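Local coordinates for designed protein (Trypanosoma brucei, PDB 6IEV) that is a designed protein with a thioredoxin fold, of unknown function, whose stability at high temperature probably depends on the hydrophobicity of partly buried side chains, at residues M26-L31 / R84-I89; G105-K108 / D113-R116; E33-A36 / I40-I43. All blocks are in the same frame, centred on the assembly; numbering follows the deposited sequence.

Contact 1. Residues M26-L31 / R84-I89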
ATOM      1  N   MET A  26      18.486 -17.802   9.757  1.00 37.03           N
ATOM      2  CA  MET A  26      19.398 -18.939   9.816  1.00 39.17           C
ATOM      3  C   MET A  26      19.191 -19.884  10.996  1.00 38.60           C
ATOM      4  O   MET A  26      19.606 -21.038  10.903  1.00 38.28           O
ATOM      5  CB  MET A  26      20.836 -18.447   9.822  1.00 49.03           C
ATOM      6  CG  MET A  26      21.385 -18.285   8.440  1.00 52.76           C
ATOM      7  SD  MET A  26      23.006 -17.582   8.592  1.00 56.67           S
ATOM      8  CE  MET A  26      22.696 -16.343   9.852  1.00 47.70           C
ATOM      9  N   SER A  27      18.585 -19.451  12.103  1.00 36.86           N
ATOM     10  CA  SER A  27      18.557 -20.276  13.311  1.00 37.87           C
ATOM     11  C   SER A  27      17.387 -19.862  14.184  1.00 40.57           C
ATOM     12  O   SER A  27      16.873 -18.737  14.089  1.00 36.82           O
ATOM     13  CB  SER A  27      19.843 -20.130  14.136  1.00 38.42           C
ATOM     14  OG  SER A  27      19.952 -18.790  14.644  1.00 38.24           O
ATOM     15  N   LEU A  28      17.020 -20.772  15.089  1.00 38.64           N
ATOM     16  CA  LEU A  28      15.979 -20.468  16.065  1.00 38.68           C
ATOM     17  C   LEU A  28      16.383 -19.297  16.953  1.00 45.15           C
ATOM     18  O   LEU A  28      15.580 -18.383  17.189  1.00 43.50           O
ATOM     19  CB  LEU A  28      15.669 -21.720  16.890  1.00 39.91           C
ATOM     20  CG  LEU A  28      14.515 -21.593  17.879  1.00 50.17           C
ATOM     21  CD1 LEU A  28      13.250 -21.134  17.174  1.00 51.56           C
ATOM     22  CD2 LEU A  28      14.285 -22.899  18.575  1.00 49.49           C
ATOM     23  N   GLU A  29      17.654 -19.244  17.353  1.00 38.87           N
ATOM     24  CA  GLU A  29      18.103 -18.148  18.199  1.00 40.51           C
ATOM     25  C   GLU A  29      17.966 -16.804  17.483  1.00 43.33           C
ATOM     26  O   GLU A  29      17.509 -15.822  18.075  1.00 43.40           O
ATOM     27  CB  GLU A  29      19.555 -18.360  18.627  1.00 44.50           C
ATOM     28  CG  GLU A  29      20.071 -17.249  19.523  1.00 52.63           C
ATOM     29  CD  GLU A  29      19.229 -17.099  20.790  1.00 70.37           C
ATOM     30  OE1 GLU A  29      18.761 -18.141  21.316  1.00 76.52           O
ATOM     31  OE2 GLU A  29      19.016 -15.946  21.241  1.00 72.21           O
ATOM     32  N   GLU A  30      18.326 -16.742  16.203  1.00 43.62           N
ATOM     33  CA  GLU A  30      18.110 -15.500  15.473  1.00 43.06           C
ATOM     34  C   GLU A  30      16.626 -15.181  15.381  1.00 43.73           C
ATOM     35  O   GLU A  30      16.221 -14.031  15.555  1.00 39.61           O
ATOM     36  CB  GLU A  30      18.724 -15.578  14.077  1.00 37.52           C
ATOM     37  CG  GLU A  30      18.498 -14.301  13.273  1.00 42.51           C
ATOM     38  CD  GLU A  30      18.949 -14.436  11.820  1.00 48.80           C
ATOM     39  OE1 GLU A  30      19.081 -13.409  11.140  1.00 50.80           O
ATOM     40  OE2 GLU A  30      19.159 -15.574  11.350  1.00 51.00           O
ATOM     41  N   LEU A  31      15.795 -16.192  15.132  1.00 45.38           N
ATOM     42  CA  LEU A  31      14.367 -15.948  14.958  1.00 46.80           C
ATOM     43  C   LEU A  31      13.718 -15.457  16.251  1.00 47.69           C
ATOM     44  O   LEU A  31      12.854 -14.576  16.219  1.00 44.18           O
ATOM     45  CB  LEU A  31      13.682 -17.223  14.454  1.00 50.39           C
ATOM     46  CG  LEU A  31      12.169 -17.180  14.230  1.00 53.42           C
ATOM     47  CD1 LEU A  31      11.762 -15.910  13.484  1.00 46.02           C
ATOM     48  CD2 LEU A  31      11.724 -18.401  13.464  1.00 53.98           C
ATOM     49  N   ARG A  84      11.067 -25.137  12.964  1.00 39.79           N
ATOM     50  CA  ARG A  84       9.820 -25.823  12.621  1.00 46.12           C
ATOM     51  C   ARG A  84       9.155 -26.425  13.857  1.00 51.05           C
ATOM     52  O   ARG A  84       7.934 -26.326  14.031  1.00 49.87           O
ATOM     53  CB  ARG A  84      10.066 -26.917  11.578  1.00 49.96           C
ATOM     54  CG  ARG A  84       8.778 -27.379  10.897  1.00 43.16           C
ATOM     55  CD  ARG A  84       8.846 -28.816  10.476  1.00 57.64           C
ATOM     56  NE  ARG A  84       9.112 -29.690  11.621  1.00 64.49           N
ATOM     57  CZ  ARG A  84       8.198 -30.053  12.517  1.00 78.00           C
ATOM     58  NH1 ARG A  84       6.950 -29.614  12.402  1.00 87.30           N
ATOM     59  NH2 ARG A  84       8.526 -30.857  13.524  1.00 84.78           N
ATOM     60  N   GLU A  85       9.937 -27.101  14.698  1.00 48.49           N
ATOM     61  CA  GLU A  85       9.384 -27.710  15.904  1.00 44.63           C
ATOM     62  C   GLU A  85       8.880 -26.648  16.878  1.00 49.15           C
ATOM     63  O   GLU A  85       7.783 -26.776  17.433  1.00 52.76           O
ATOM     64  CB  GLU A  85      10.446 -28.597  16.574  1.00 46.32           C
ATOM     65  CG  GLU A  85      10.711 -29.939  15.883  1.00 57.29           C
ATOM     66  CD  GLU A  85      12.020 -30.607  16.345  1.00 64.78           C
ATOM     67  OE1 GLU A  85      12.578 -30.192  17.385  1.00 63.05           O
ATOM     68  OE2 GLU A  85      12.494 -31.547  15.663  1.00 60.83           O
ATOM     69  N   TRP A  86       9.670 -25.591  17.087  1.00 44.53           N
ATOM     70  CA  TRP A  86       9.363 -24.603  18.114  1.00 52.14           C
ATOM     71  C   TRP A  86       8.026 -23.924  17.866  1.00 50.66           C
ATOM     72  O   TRP A  86       7.284 -23.637  18.807  1.00 55.53           O
ATOM     73  CB  TRP A  86      10.466 -23.545  18.166  1.00 55.28           C
ATOM     74  CG  TRP A  86      10.239 -22.526  19.234  1.00 58.89           C
ATOM     75  CD1 TRP A  86       9.461 -21.394  19.159  1.00 58.00           C
ATOM     76  CD2 TRP A  86      10.782 -22.551  20.550  1.00 53.10           C
ATOM     77  NE1 TRP A  86       9.499 -20.717  20.353  1.00 56.49           N
ATOM     78  CE2 TRP A  86      10.303 -21.408  21.223  1.00 59.42           C
ATOM     79  CE3 TRP A  86      11.633 -23.428  21.226  1.00 61.77           C
ATOM     80  CZ2 TRP A  86      10.655 -21.120  22.536  1.00 65.93           C
ATOM     81  CZ3 TRP A  86      11.980 -23.142  22.523  1.00 69.52           C
ATOM     82  CH2 TRP A  86      11.495 -21.995  23.165  1.00 70.78           C
ATOM     83  N   TYR A  87       7.736 -23.602  16.617  1.00 45.47           N
ATOM     84  CA  TYR A  87       6.491 -22.950  16.246  1.00 42.65           C
ATOM     85  C   TYR A  87       5.404 -23.931  15.842  1.00 50.56           C
ATOM     86  O   TYR A  87       4.357 -23.502  15.347  1.00 53.27           O
ATOM     87  CB  TYR A  87       6.758 -21.941  15.121  1.00 44.97           C
ATOM     88  CG  TYR A  87       7.410 -20.691  15.638  1.00 49.01           C
ATOM     89  CD1 TYR A  87       8.783 -20.643  15.846  1.00 51.87           C
ATOM     90  CD2 TYR A  87       6.658 -19.565  15.939  1.00 54.88           C
ATOM     91  CE1 TYR A  87       9.388 -19.500  16.341  1.00 65.89           C
ATOM     92  CE2 TYR A  87       7.255 -18.416  16.422  1.00 60.00           C
ATOM     93  CZ  TYR A  87       8.618 -18.388  16.621  1.00 71.26           C
ATOM     94  OH  TYR A  87       9.225 -17.255  17.109  1.00 83.11           O
ATOM     95  N   ASN A  88       5.629 -25.235  16.032  1.00 50.57           N
ATOM     96  CA  ASN A  88       4.602 -26.249  15.798  1.00 53.36           C
ATOM     97  C   ASN A  88       4.034 -26.176  14.381  1.00 53.72           C
ATOM     98  O   ASN A  88       2.820 -26.196  14.171  1.00 56.55           O
ATOM     99  CB  ASN A  88       3.495 -26.153  16.846  1.00 63.38           C
ATOM    100  CG  ASN A  88       3.764 -27.051  18.035  1.00 82.56           C
ATOM    101  OD1 ASN A  88       3.984 -26.576  19.152  1.00 88.81           O
ATOM    102  ND2 ASN A  88       3.789 -28.363  17.793  1.00 85.10           N
ATOM    103  N   ILE A  89       4.927 -26.104  13.400  1.00 58.55           N
ATOM    104  CA  ILE A  89       4.523 -25.999  12.001  1.00 58.65           C
ATOM    105  C   ILE A  89       4.189 -27.392  11.490  1.00 64.97           C
ATOM    106  O   ILE A  89       5.064 -28.261  11.408  1.00 66.14           O
ATOM    107  CB  ILE A  89       5.625 -25.370  11.142  1.00 54.92           C
ATOM    108  CG1 ILE A  89       6.028 -23.997  11.686  1.00 54.08           C
ATOM    109  CG2 ILE A  89       5.175 -25.344   9.690  1.00 49.93           C
ATOM    110  CD1 ILE A  89       4.868 -23.015  11.799  1.00 53.78           C
TER
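Two helices on the same face of the thioredoxin-fold sheet meet here, Leu28 and Leu31 of helix 28-35 against Trp86 and Tyr87 at the end of helix 81-86. Leu28 fits like a two-pronged fork round the base of Trp86: CD1 lies 3.8 Å from Trp86 CB, and CD2 reaches the ring at CE3, also 3.8 Å away. With Leu28 CG anti to the backbone N (chi1 -175°), both methyls can reach the tryptophan. The two side chains cross at about a right angle. Leu28 CD1 also comes up to the edge of the Tyr87 ring, near its plane, 4.3 Å from CE1. One turn on, Leu31 CD2 approaches Tyr87 CE1 obliquely at 3.9 Å. The tyrosine suits this place by giving ring carbon to the leucines while its OH bonds to Glu98.

Ser27, the N-cap of helix 28-35, accepts the N-H of Glu30 on OG at 3.0 Å. Helix 81-86 ends in a Schellman motif, Ile89 N bonding to Arg84 O and Asn88 N to Glu85 O; its C-prime residue is Asn88, and asparagine tolerates the left-handed backbone conformation well. With no hydrogen bond between the segments, their hold on one another is apolar, and the partly exposed Leu28 and exposed Trp86 probably gain by shielding each other from water.

Contact 2. Residues G105-K108 / D113-R116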
ATOM      1  N   GLY A 105      -1.577 -14.737  15.064  1.00 60.16           N
ATOM      2  CA  GLY A 105      -2.324 -15.310  13.961  1.00 59.44           C
ATOM      3  C   GLY A 105      -1.464 -16.245  13.137  1.00 61.95           C
ATOM      4  O   GLY A 105      -0.226 -16.214  13.193  1.00 56.91           O
ATOM      5  N   GLU A 106      -2.152 -17.062  12.341  1.00 55.53           N
ATOM      6  CA  GLU A 106      -1.509 -18.059  11.506  1.00 48.57           C
ATOM      7  C   GLU A 106      -2.352 -18.245  10.250  1.00 51.21           C
ATOM      8  O   GLU A 106      -3.578 -18.311  10.330  1.00 55.21           O
ATOM      9  CB  GLU A 106      -1.351 -19.376  12.281  1.00 56.94           C
ATOM     10  CG  GLU A 106      -0.939 -20.576  11.454  1.00 71.07           C
ATOM     11  CD  GLU A 106      -0.368 -21.710  12.310  1.00 83.09           C
ATOM     12  OE1 GLU A 106      -0.009 -21.464  13.483  1.00 83.32           O
ATOM     13  OE2 GLU A 106      -0.292 -22.853  11.810  1.00 85.24           O
ATOM     14  N   VAL A 107      -1.696 -18.361   9.097  1.00 55.08           N
ATOM     15  CA  VAL A 107      -2.388 -18.591   7.835  1.00 55.81           C
ATOM     16  C   VAL A 107      -1.769 -19.805   7.171  1.00 53.53           C
ATOM     17  O   VAL A 107      -0.594 -19.786   6.778  1.00 58.04           O
ATOM     18  CB  VAL A 107      -2.330 -17.377   6.899  1.00 53.15           C
ATOM     19  CG1 VAL A 107      -2.690 -17.796   5.477  1.00 53.88           C
ATOM     20  CG2 VAL A 107      -3.292 -16.336   7.383  1.00 52.84           C
ATOM     21  N   LYS A 108      -2.567 -20.847   7.028  1.00 58.61           N
ATOM     22  CA  LYS A 108      -2.098 -22.124   6.513  1.00 68.06           C
ATOM     23  C   LYS A 108      -2.381 -22.188   5.029  1.00 72.49           C
ATOM     24  O   LYS A 108      -3.462 -21.802   4.579  1.00 75.88           O
ATOM     25  CB  LYS A 108      -2.739 -23.307   7.237  1.00 65.53           C
ATOM     26  CG  LYS A 108      -2.001 -23.674   8.506  1.00 74.64           C
ATOM     27  CD  LYS A 108      -2.847 -24.537   9.418  1.00 87.97           C
ATOM     28  CE  LYS A 108      -1.984 -25.217  10.471  1.00 98.49           C
ATOM     29  NZ  LYS A 108      -2.771 -25.697  11.646  1.00103.60           N
ATOM     30  N   ASP A 113      -3.040 -13.787  -0.184  1.00 78.27           N
ATOM     31  CA  ASP A 113      -4.200 -12.886  -0.053  1.00 77.44           C
ATOM     32  C   ASP A 113      -4.862 -13.038   1.302  1.00 70.73           C
ATOM     33  O   ASP A 113      -5.160 -12.041   1.965  1.00 62.64           O
ATOM     34  CB  ASP A 113      -5.323 -13.143  -1.063  1.00 88.14           C
ATOM     35  CG  ASP A 113      -5.854 -11.860  -1.638  1.00107.99           C
ATOM     36  OD1 ASP A 113      -5.419 -10.802  -1.119  1.00114.95           O
ATOM     37  OD2 ASP A 113      -6.848 -11.874  -2.361  1.00113.33           O
ATOM     38  N   LYS A 114      -4.961 -14.269   1.794  1.00 61.03           N
ATOM     39  CA  LYS A 114      -5.469 -14.462   3.134  1.00 53.33           C
ATOM     40  C   LYS A 114      -4.571 -13.802   4.143  1.00 53.22           C
ATOM     41  O   LYS A 114      -5.046 -13.239   5.137  1.00 51.88           O
ATOM     42  CB  LYS A 114      -5.442 -15.932   3.500  1.00 75.45           C
ATOM     43  CG  LYS A 114      -6.390 -16.384   4.545  1.00 84.98           C
ATOM     44  CD  LYS A 114      -7.447 -17.294   3.978  1.00 90.35           C
ATOM     45  CE  LYS A 114      -8.807 -17.206   4.699  1.00 91.59           C
ATOM     46  NZ  LYS A 114      -9.643 -18.253   3.991  1.00 91.82           N
ATOM     47  N   LEU A 115      -3.268 -13.844   3.880  1.00 51.76           N
ATOM     48  CA  LEU A 115      -2.320 -13.329   4.848  1.00 52.99           C
ATOM     49  C   LEU A 115      -2.490 -11.829   5.021  1.00 39.57           C
ATOM     50  O   LEU A 115      -2.603 -11.338   6.150  1.00 44.30           O
ATOM     51  CB  LEU A 115      -0.891 -13.683   4.431  1.00 48.21           C
ATOM     52  CG  LEU A 115      -0.007 -12.983   5.445  1.00 57.34           C
ATOM     53  CD1 LEU A 115      -0.144 -13.647   6.827  1.00 52.23           C
ATOM     54  CD2 LEU A 115       1.435 -12.913   5.012  1.00 63.45           C
ATOM     55  N   ARG A 116      -2.557 -11.089   3.913  1.00 44.55           N
ATOM     56  CA  ARG A 116      -2.774  -9.645   4.016  1.00 42.38           C
ATOM     57  C   ARG A 116      -4.099  -9.330   4.710  1.00 41.88           C
ATOM     58  O   ARG A 116      -4.162  -8.446   5.574  1.00 43.40           O
ATOM     59  CB  ARG A 116      -2.699  -9.002   2.634  1.00 36.21           C
ATOM     60  CG  ARG A 116      -2.639  -7.485   2.713  1.00 44.33           C
ATOM     61  CD  ARG A 116      -2.332  -6.890   1.367  1.00 48.85           C
ATOM     62  NE  ARG A 116      -2.254  -5.432   1.446  1.00 55.59           N
ATOM     63  CZ  ARG A 116      -1.759  -4.652   0.489  1.00 55.00           C
ATOM     64  NH1 ARG A 116      -1.283  -5.178  -0.632  1.00 57.88           N
ATOM     65  NH2 ARG A 116      -1.743  -3.339   0.656  1.00 52.76           N
TER
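Val107 meets Lys114 and Leu115 through methyls and chain carbons alone; no ring or other flat side-chain group takes part between 105-108 and 113-116. The flat guanidinium of Arg116 is turned to another task, its NE and NH2 forming salt bridges to Asp111 and Asp113 of the second subunit.

The contact belongs to the C-terminal beta-beta-alpha part of the thioredoxin fold, where strand 102-108, the outermost strand of the sheet within the chain and the second arm of a hairpin with strand 94-99, turns back into helix 112-123. Val107 is the strand residue that faces the helix, and its backbone is hydrogen-bonded to Phe95 of the neighbouring strand. A beta-branched side chain suits this position, since it offers two methyls close to the backbone and each can serve a different helix residue. CG1, anti to the backbone N (chi1 163°), goes to Lys114 and lies 3.9 Å from its CB. CG2 goes to Leu115, passing 4.1 Å from CA.

Lys114 is amphipathic in its use: CB and CG pack on Val107 CG1, after which the chain bends at chi2 and chi3 and its end leads away from the strand. Leu115, buried, turns its side chain across the face of the sheet; being long, branched and apolar, it can reach from its helix to Phe95 and Ile97 of strand 94-99 and to Leu60 of helix 53-66 as well. Glu106 and Lys108 both point away from the helix and form a long salt bridge with each other, 3.8 Å from Glu106 OE2 to Lys108 NZ. The apolar side-chain approach to Leu115 is made by one methyl pair, Val107 CG2 and Leu115 CD1, at 4.2 Å.

Contact 3. Residues E33-A36 / I40-I43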
ATOM      1  N   GLU A  33      15.163 -13.797  18.786  1.00 46.72           N
ATOM      2  CA  GLU A  33      15.559 -12.419  19.056  1.00 55.26           C
ATOM      3  C   GLU A  33      14.884 -11.445  18.101  1.00 56.22           C
ATOM      4  O   GLU A  33      14.657 -10.288  18.462  1.00 64.42           O
ATOM      5  CB  GLU A  33      17.083 -12.272  19.013  1.00 62.35           C
ATOM      6  CG  GLU A  33      17.723 -12.445  20.399  1.00 81.40           C
ATOM      7  CD  GLU A  33      18.851 -11.451  20.694  1.00 99.24           C
ATOM      8  OE1 GLU A  33      19.947 -11.576  20.097  1.00103.42           O
ATOM      9  OE2 GLU A  33      18.639 -10.548  21.538  1.00103.02           O
ATOM     10  N   ALA A  34      14.598 -11.865  16.873  1.00 53.66           N
ATOM     11  CA  ALA A  34      13.892 -10.989  15.948  1.00 49.54           C
ATOM     12  C   ALA A  34      12.460 -10.742  16.401  1.00 56.07           C
ATOM     13  O   ALA A  34      11.998  -9.600  16.435  1.00 65.67           O
ATOM     14  CB  ALA A  34      13.908 -11.589  14.544  1.00 51.37           C
ATOM     15  N   THR A  35      11.724 -11.803  16.711  1.00 59.06           N
ATOM     16  CA  THR A  35      10.320 -11.638  17.057  1.00 57.77           C
ATOM     17  C   THR A  35      10.107 -11.058  18.445  1.00 64.38           C
ATOM     18  O   THR A  35       8.990 -10.624  18.740  1.00 69.78           O
ATOM     19  CB  THR A  35       9.590 -12.974  16.950  1.00 56.79           C
ATOM     20  OG1 THR A  35      10.160 -13.911  17.870  1.00 49.73           O
ATOM     21  CG2 THR A  35       9.682 -13.513  15.528  1.00 53.99           C
ATOM     22  N   ALA A  36      11.135 -11.023  19.295  1.00 59.19           N
ATOM     23  CA  ALA A  36      10.954 -10.460  20.629  1.00 61.88           C
ATOM     24  C   ALA A  36      10.678  -8.961  20.594  1.00 66.54           C
ATOM     25  O   ALA A  36      10.275  -8.398  21.618  1.00 72.68           O
ATOM     26  CB  ALA A  36      12.184 -10.734  21.494  1.00 55.88           C
ATOM     27  N   ILE A  40       5.425  -5.901  14.780  1.00 50.73           N
ATOM     28  CA  ILE A  40       4.757  -7.096  14.291  1.00 40.13           C
ATOM     29  C   ILE A  40       5.686  -7.788  13.303  1.00 52.07           C
ATOM     30  O   ILE A  40       6.209  -7.158  12.372  1.00 53.42           O
ATOM     31  CB  ILE A  40       3.408  -6.748  13.650  1.00 48.13           C
ATOM     32  CG1 ILE A  40       2.422  -6.305  14.736  1.00 46.53           C
ATOM     33  CG2 ILE A  40       2.864  -7.917  12.840  1.00 44.74           C
ATOM     34  CD1 ILE A  40       1.001  -6.246  14.254  1.00 55.45           C
ATOM     35  N   SER A  41       5.928  -9.074  13.534  1.00 39.27           N
ATOM     36  CA  SER A  41       6.732  -9.906  12.658  1.00 42.64           C
ATOM     37  C   SER A  41       5.839 -10.875  11.887  1.00 47.89           C
ATOM     38  O   SER A  41       4.934 -11.495  12.461  1.00 56.31           O
ATOM     39  CB  SER A  41       7.770 -10.691  13.472  1.00 47.38           C
ATOM     40  OG  SER A  41       8.255  -9.933  14.568  1.00 51.77           O
ATOM     41  N   VAL A  42       6.119 -11.042  10.602  1.00 43.72           N
ATOM     42  CA  VAL A  42       5.449 -12.036   9.774  1.00 37.24           C
ATOM     43  C   VAL A  42       6.488 -13.030   9.276  1.00 40.76           C
ATOM     44  O   VAL A  42       7.460 -12.639   8.619  1.00 44.45           O
ATOM     45  CB  VAL A  42       4.741 -11.388   8.579  1.00 41.92           C
ATOM     46  CG1 VAL A  42       4.065 -12.476   7.758  1.00 42.57           C
ATOM     47  CG2 VAL A  42       3.768 -10.288   9.043  1.00 35.61           C
ATOM     48  N   ILE A  43       6.287 -14.310   9.572  1.00 39.34           N
ATOM     49  CA  ILE A  43       7.266 -15.348   9.253  1.00 40.73           C
ATOM     50  C   ILE A  43       6.611 -16.359   8.332  1.00 37.70           C
ATOM     51  O   ILE A  43       5.544 -16.892   8.649  1.00 46.87           O
ATOM     52  CB  ILE A  43       7.796 -16.053  10.514  1.00 38.41           C
ATOM     53  CG1 ILE A  43       8.142 -15.029  11.589  1.00 38.31           C
ATOM     54  CG2 ILE A  43       8.993 -16.943  10.174  1.00 34.88           C
ATOM     55  CD1 ILE A  43       7.804 -15.533  12.982  1.00 42.82           C
TER
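Thr35, which packs on Ser41 and Ile43, has its hydroxyl OG1 held by the backbone oxygen of Leu31, with weak hydrogen bonds to Arg32 O and Glu98 OE2 besides. Because OG1 sits between the backbone N and the carbonyl carbon (chi1 62°), the methyl CG2 is left to face the strand. There it lies 3.8 Å from Ile43 CD1, the two side chains crossing at about a right angle. Threonine thus suits its buried place on both counts: the hydroxyl is satisfied chiefly by its own helix, and the methyl joins the apolar layer.

Helix 28-35 links the parallel strands 23-24 and 40-46 in a beta-alpha-beta crossover of the thioredoxin fold, with strand 70-76 lying between the two. At its end the chain turns into strand 40-46, where the CA atoms of Thr35 and Ser41 are 5.9 Å apart. Small residues allow so near an approach. A chi1 of -35° sets Ser41 OG against Thr35 CA at 3.7 Å, a van der Waals contact. The distance from Ser41 OG to Ala34 O is 4.2 Å, too long for a hydrogen bond.

Overall arrangement
Contacts 2 and 3 set helices against opposite faces of one sheet, while contact 1 joins two helices on the face of contact 3. Contacts 1 and 3 share helix 28-35 and have centres about 11 Å apart; they touch where Leu31 CD1 meets Ile43 CD1 at 4.0 Å and where Tyr87 OH packs on Thr35 OG1 at 3.6 Å. Contact 2 lies across the chain's centre from both, its centre about 19 Å from that of contact 1 and about 15 Å from that of contact 3. It reaches contact 3 through strand 40-46, whose Val42 CG1 packs on Leu115 CD2 at 3.8 Å, while Ser41 and Ile43 face helix 28-35. The chain contains no cysteine, so the redox pair of thioredoxins is absent.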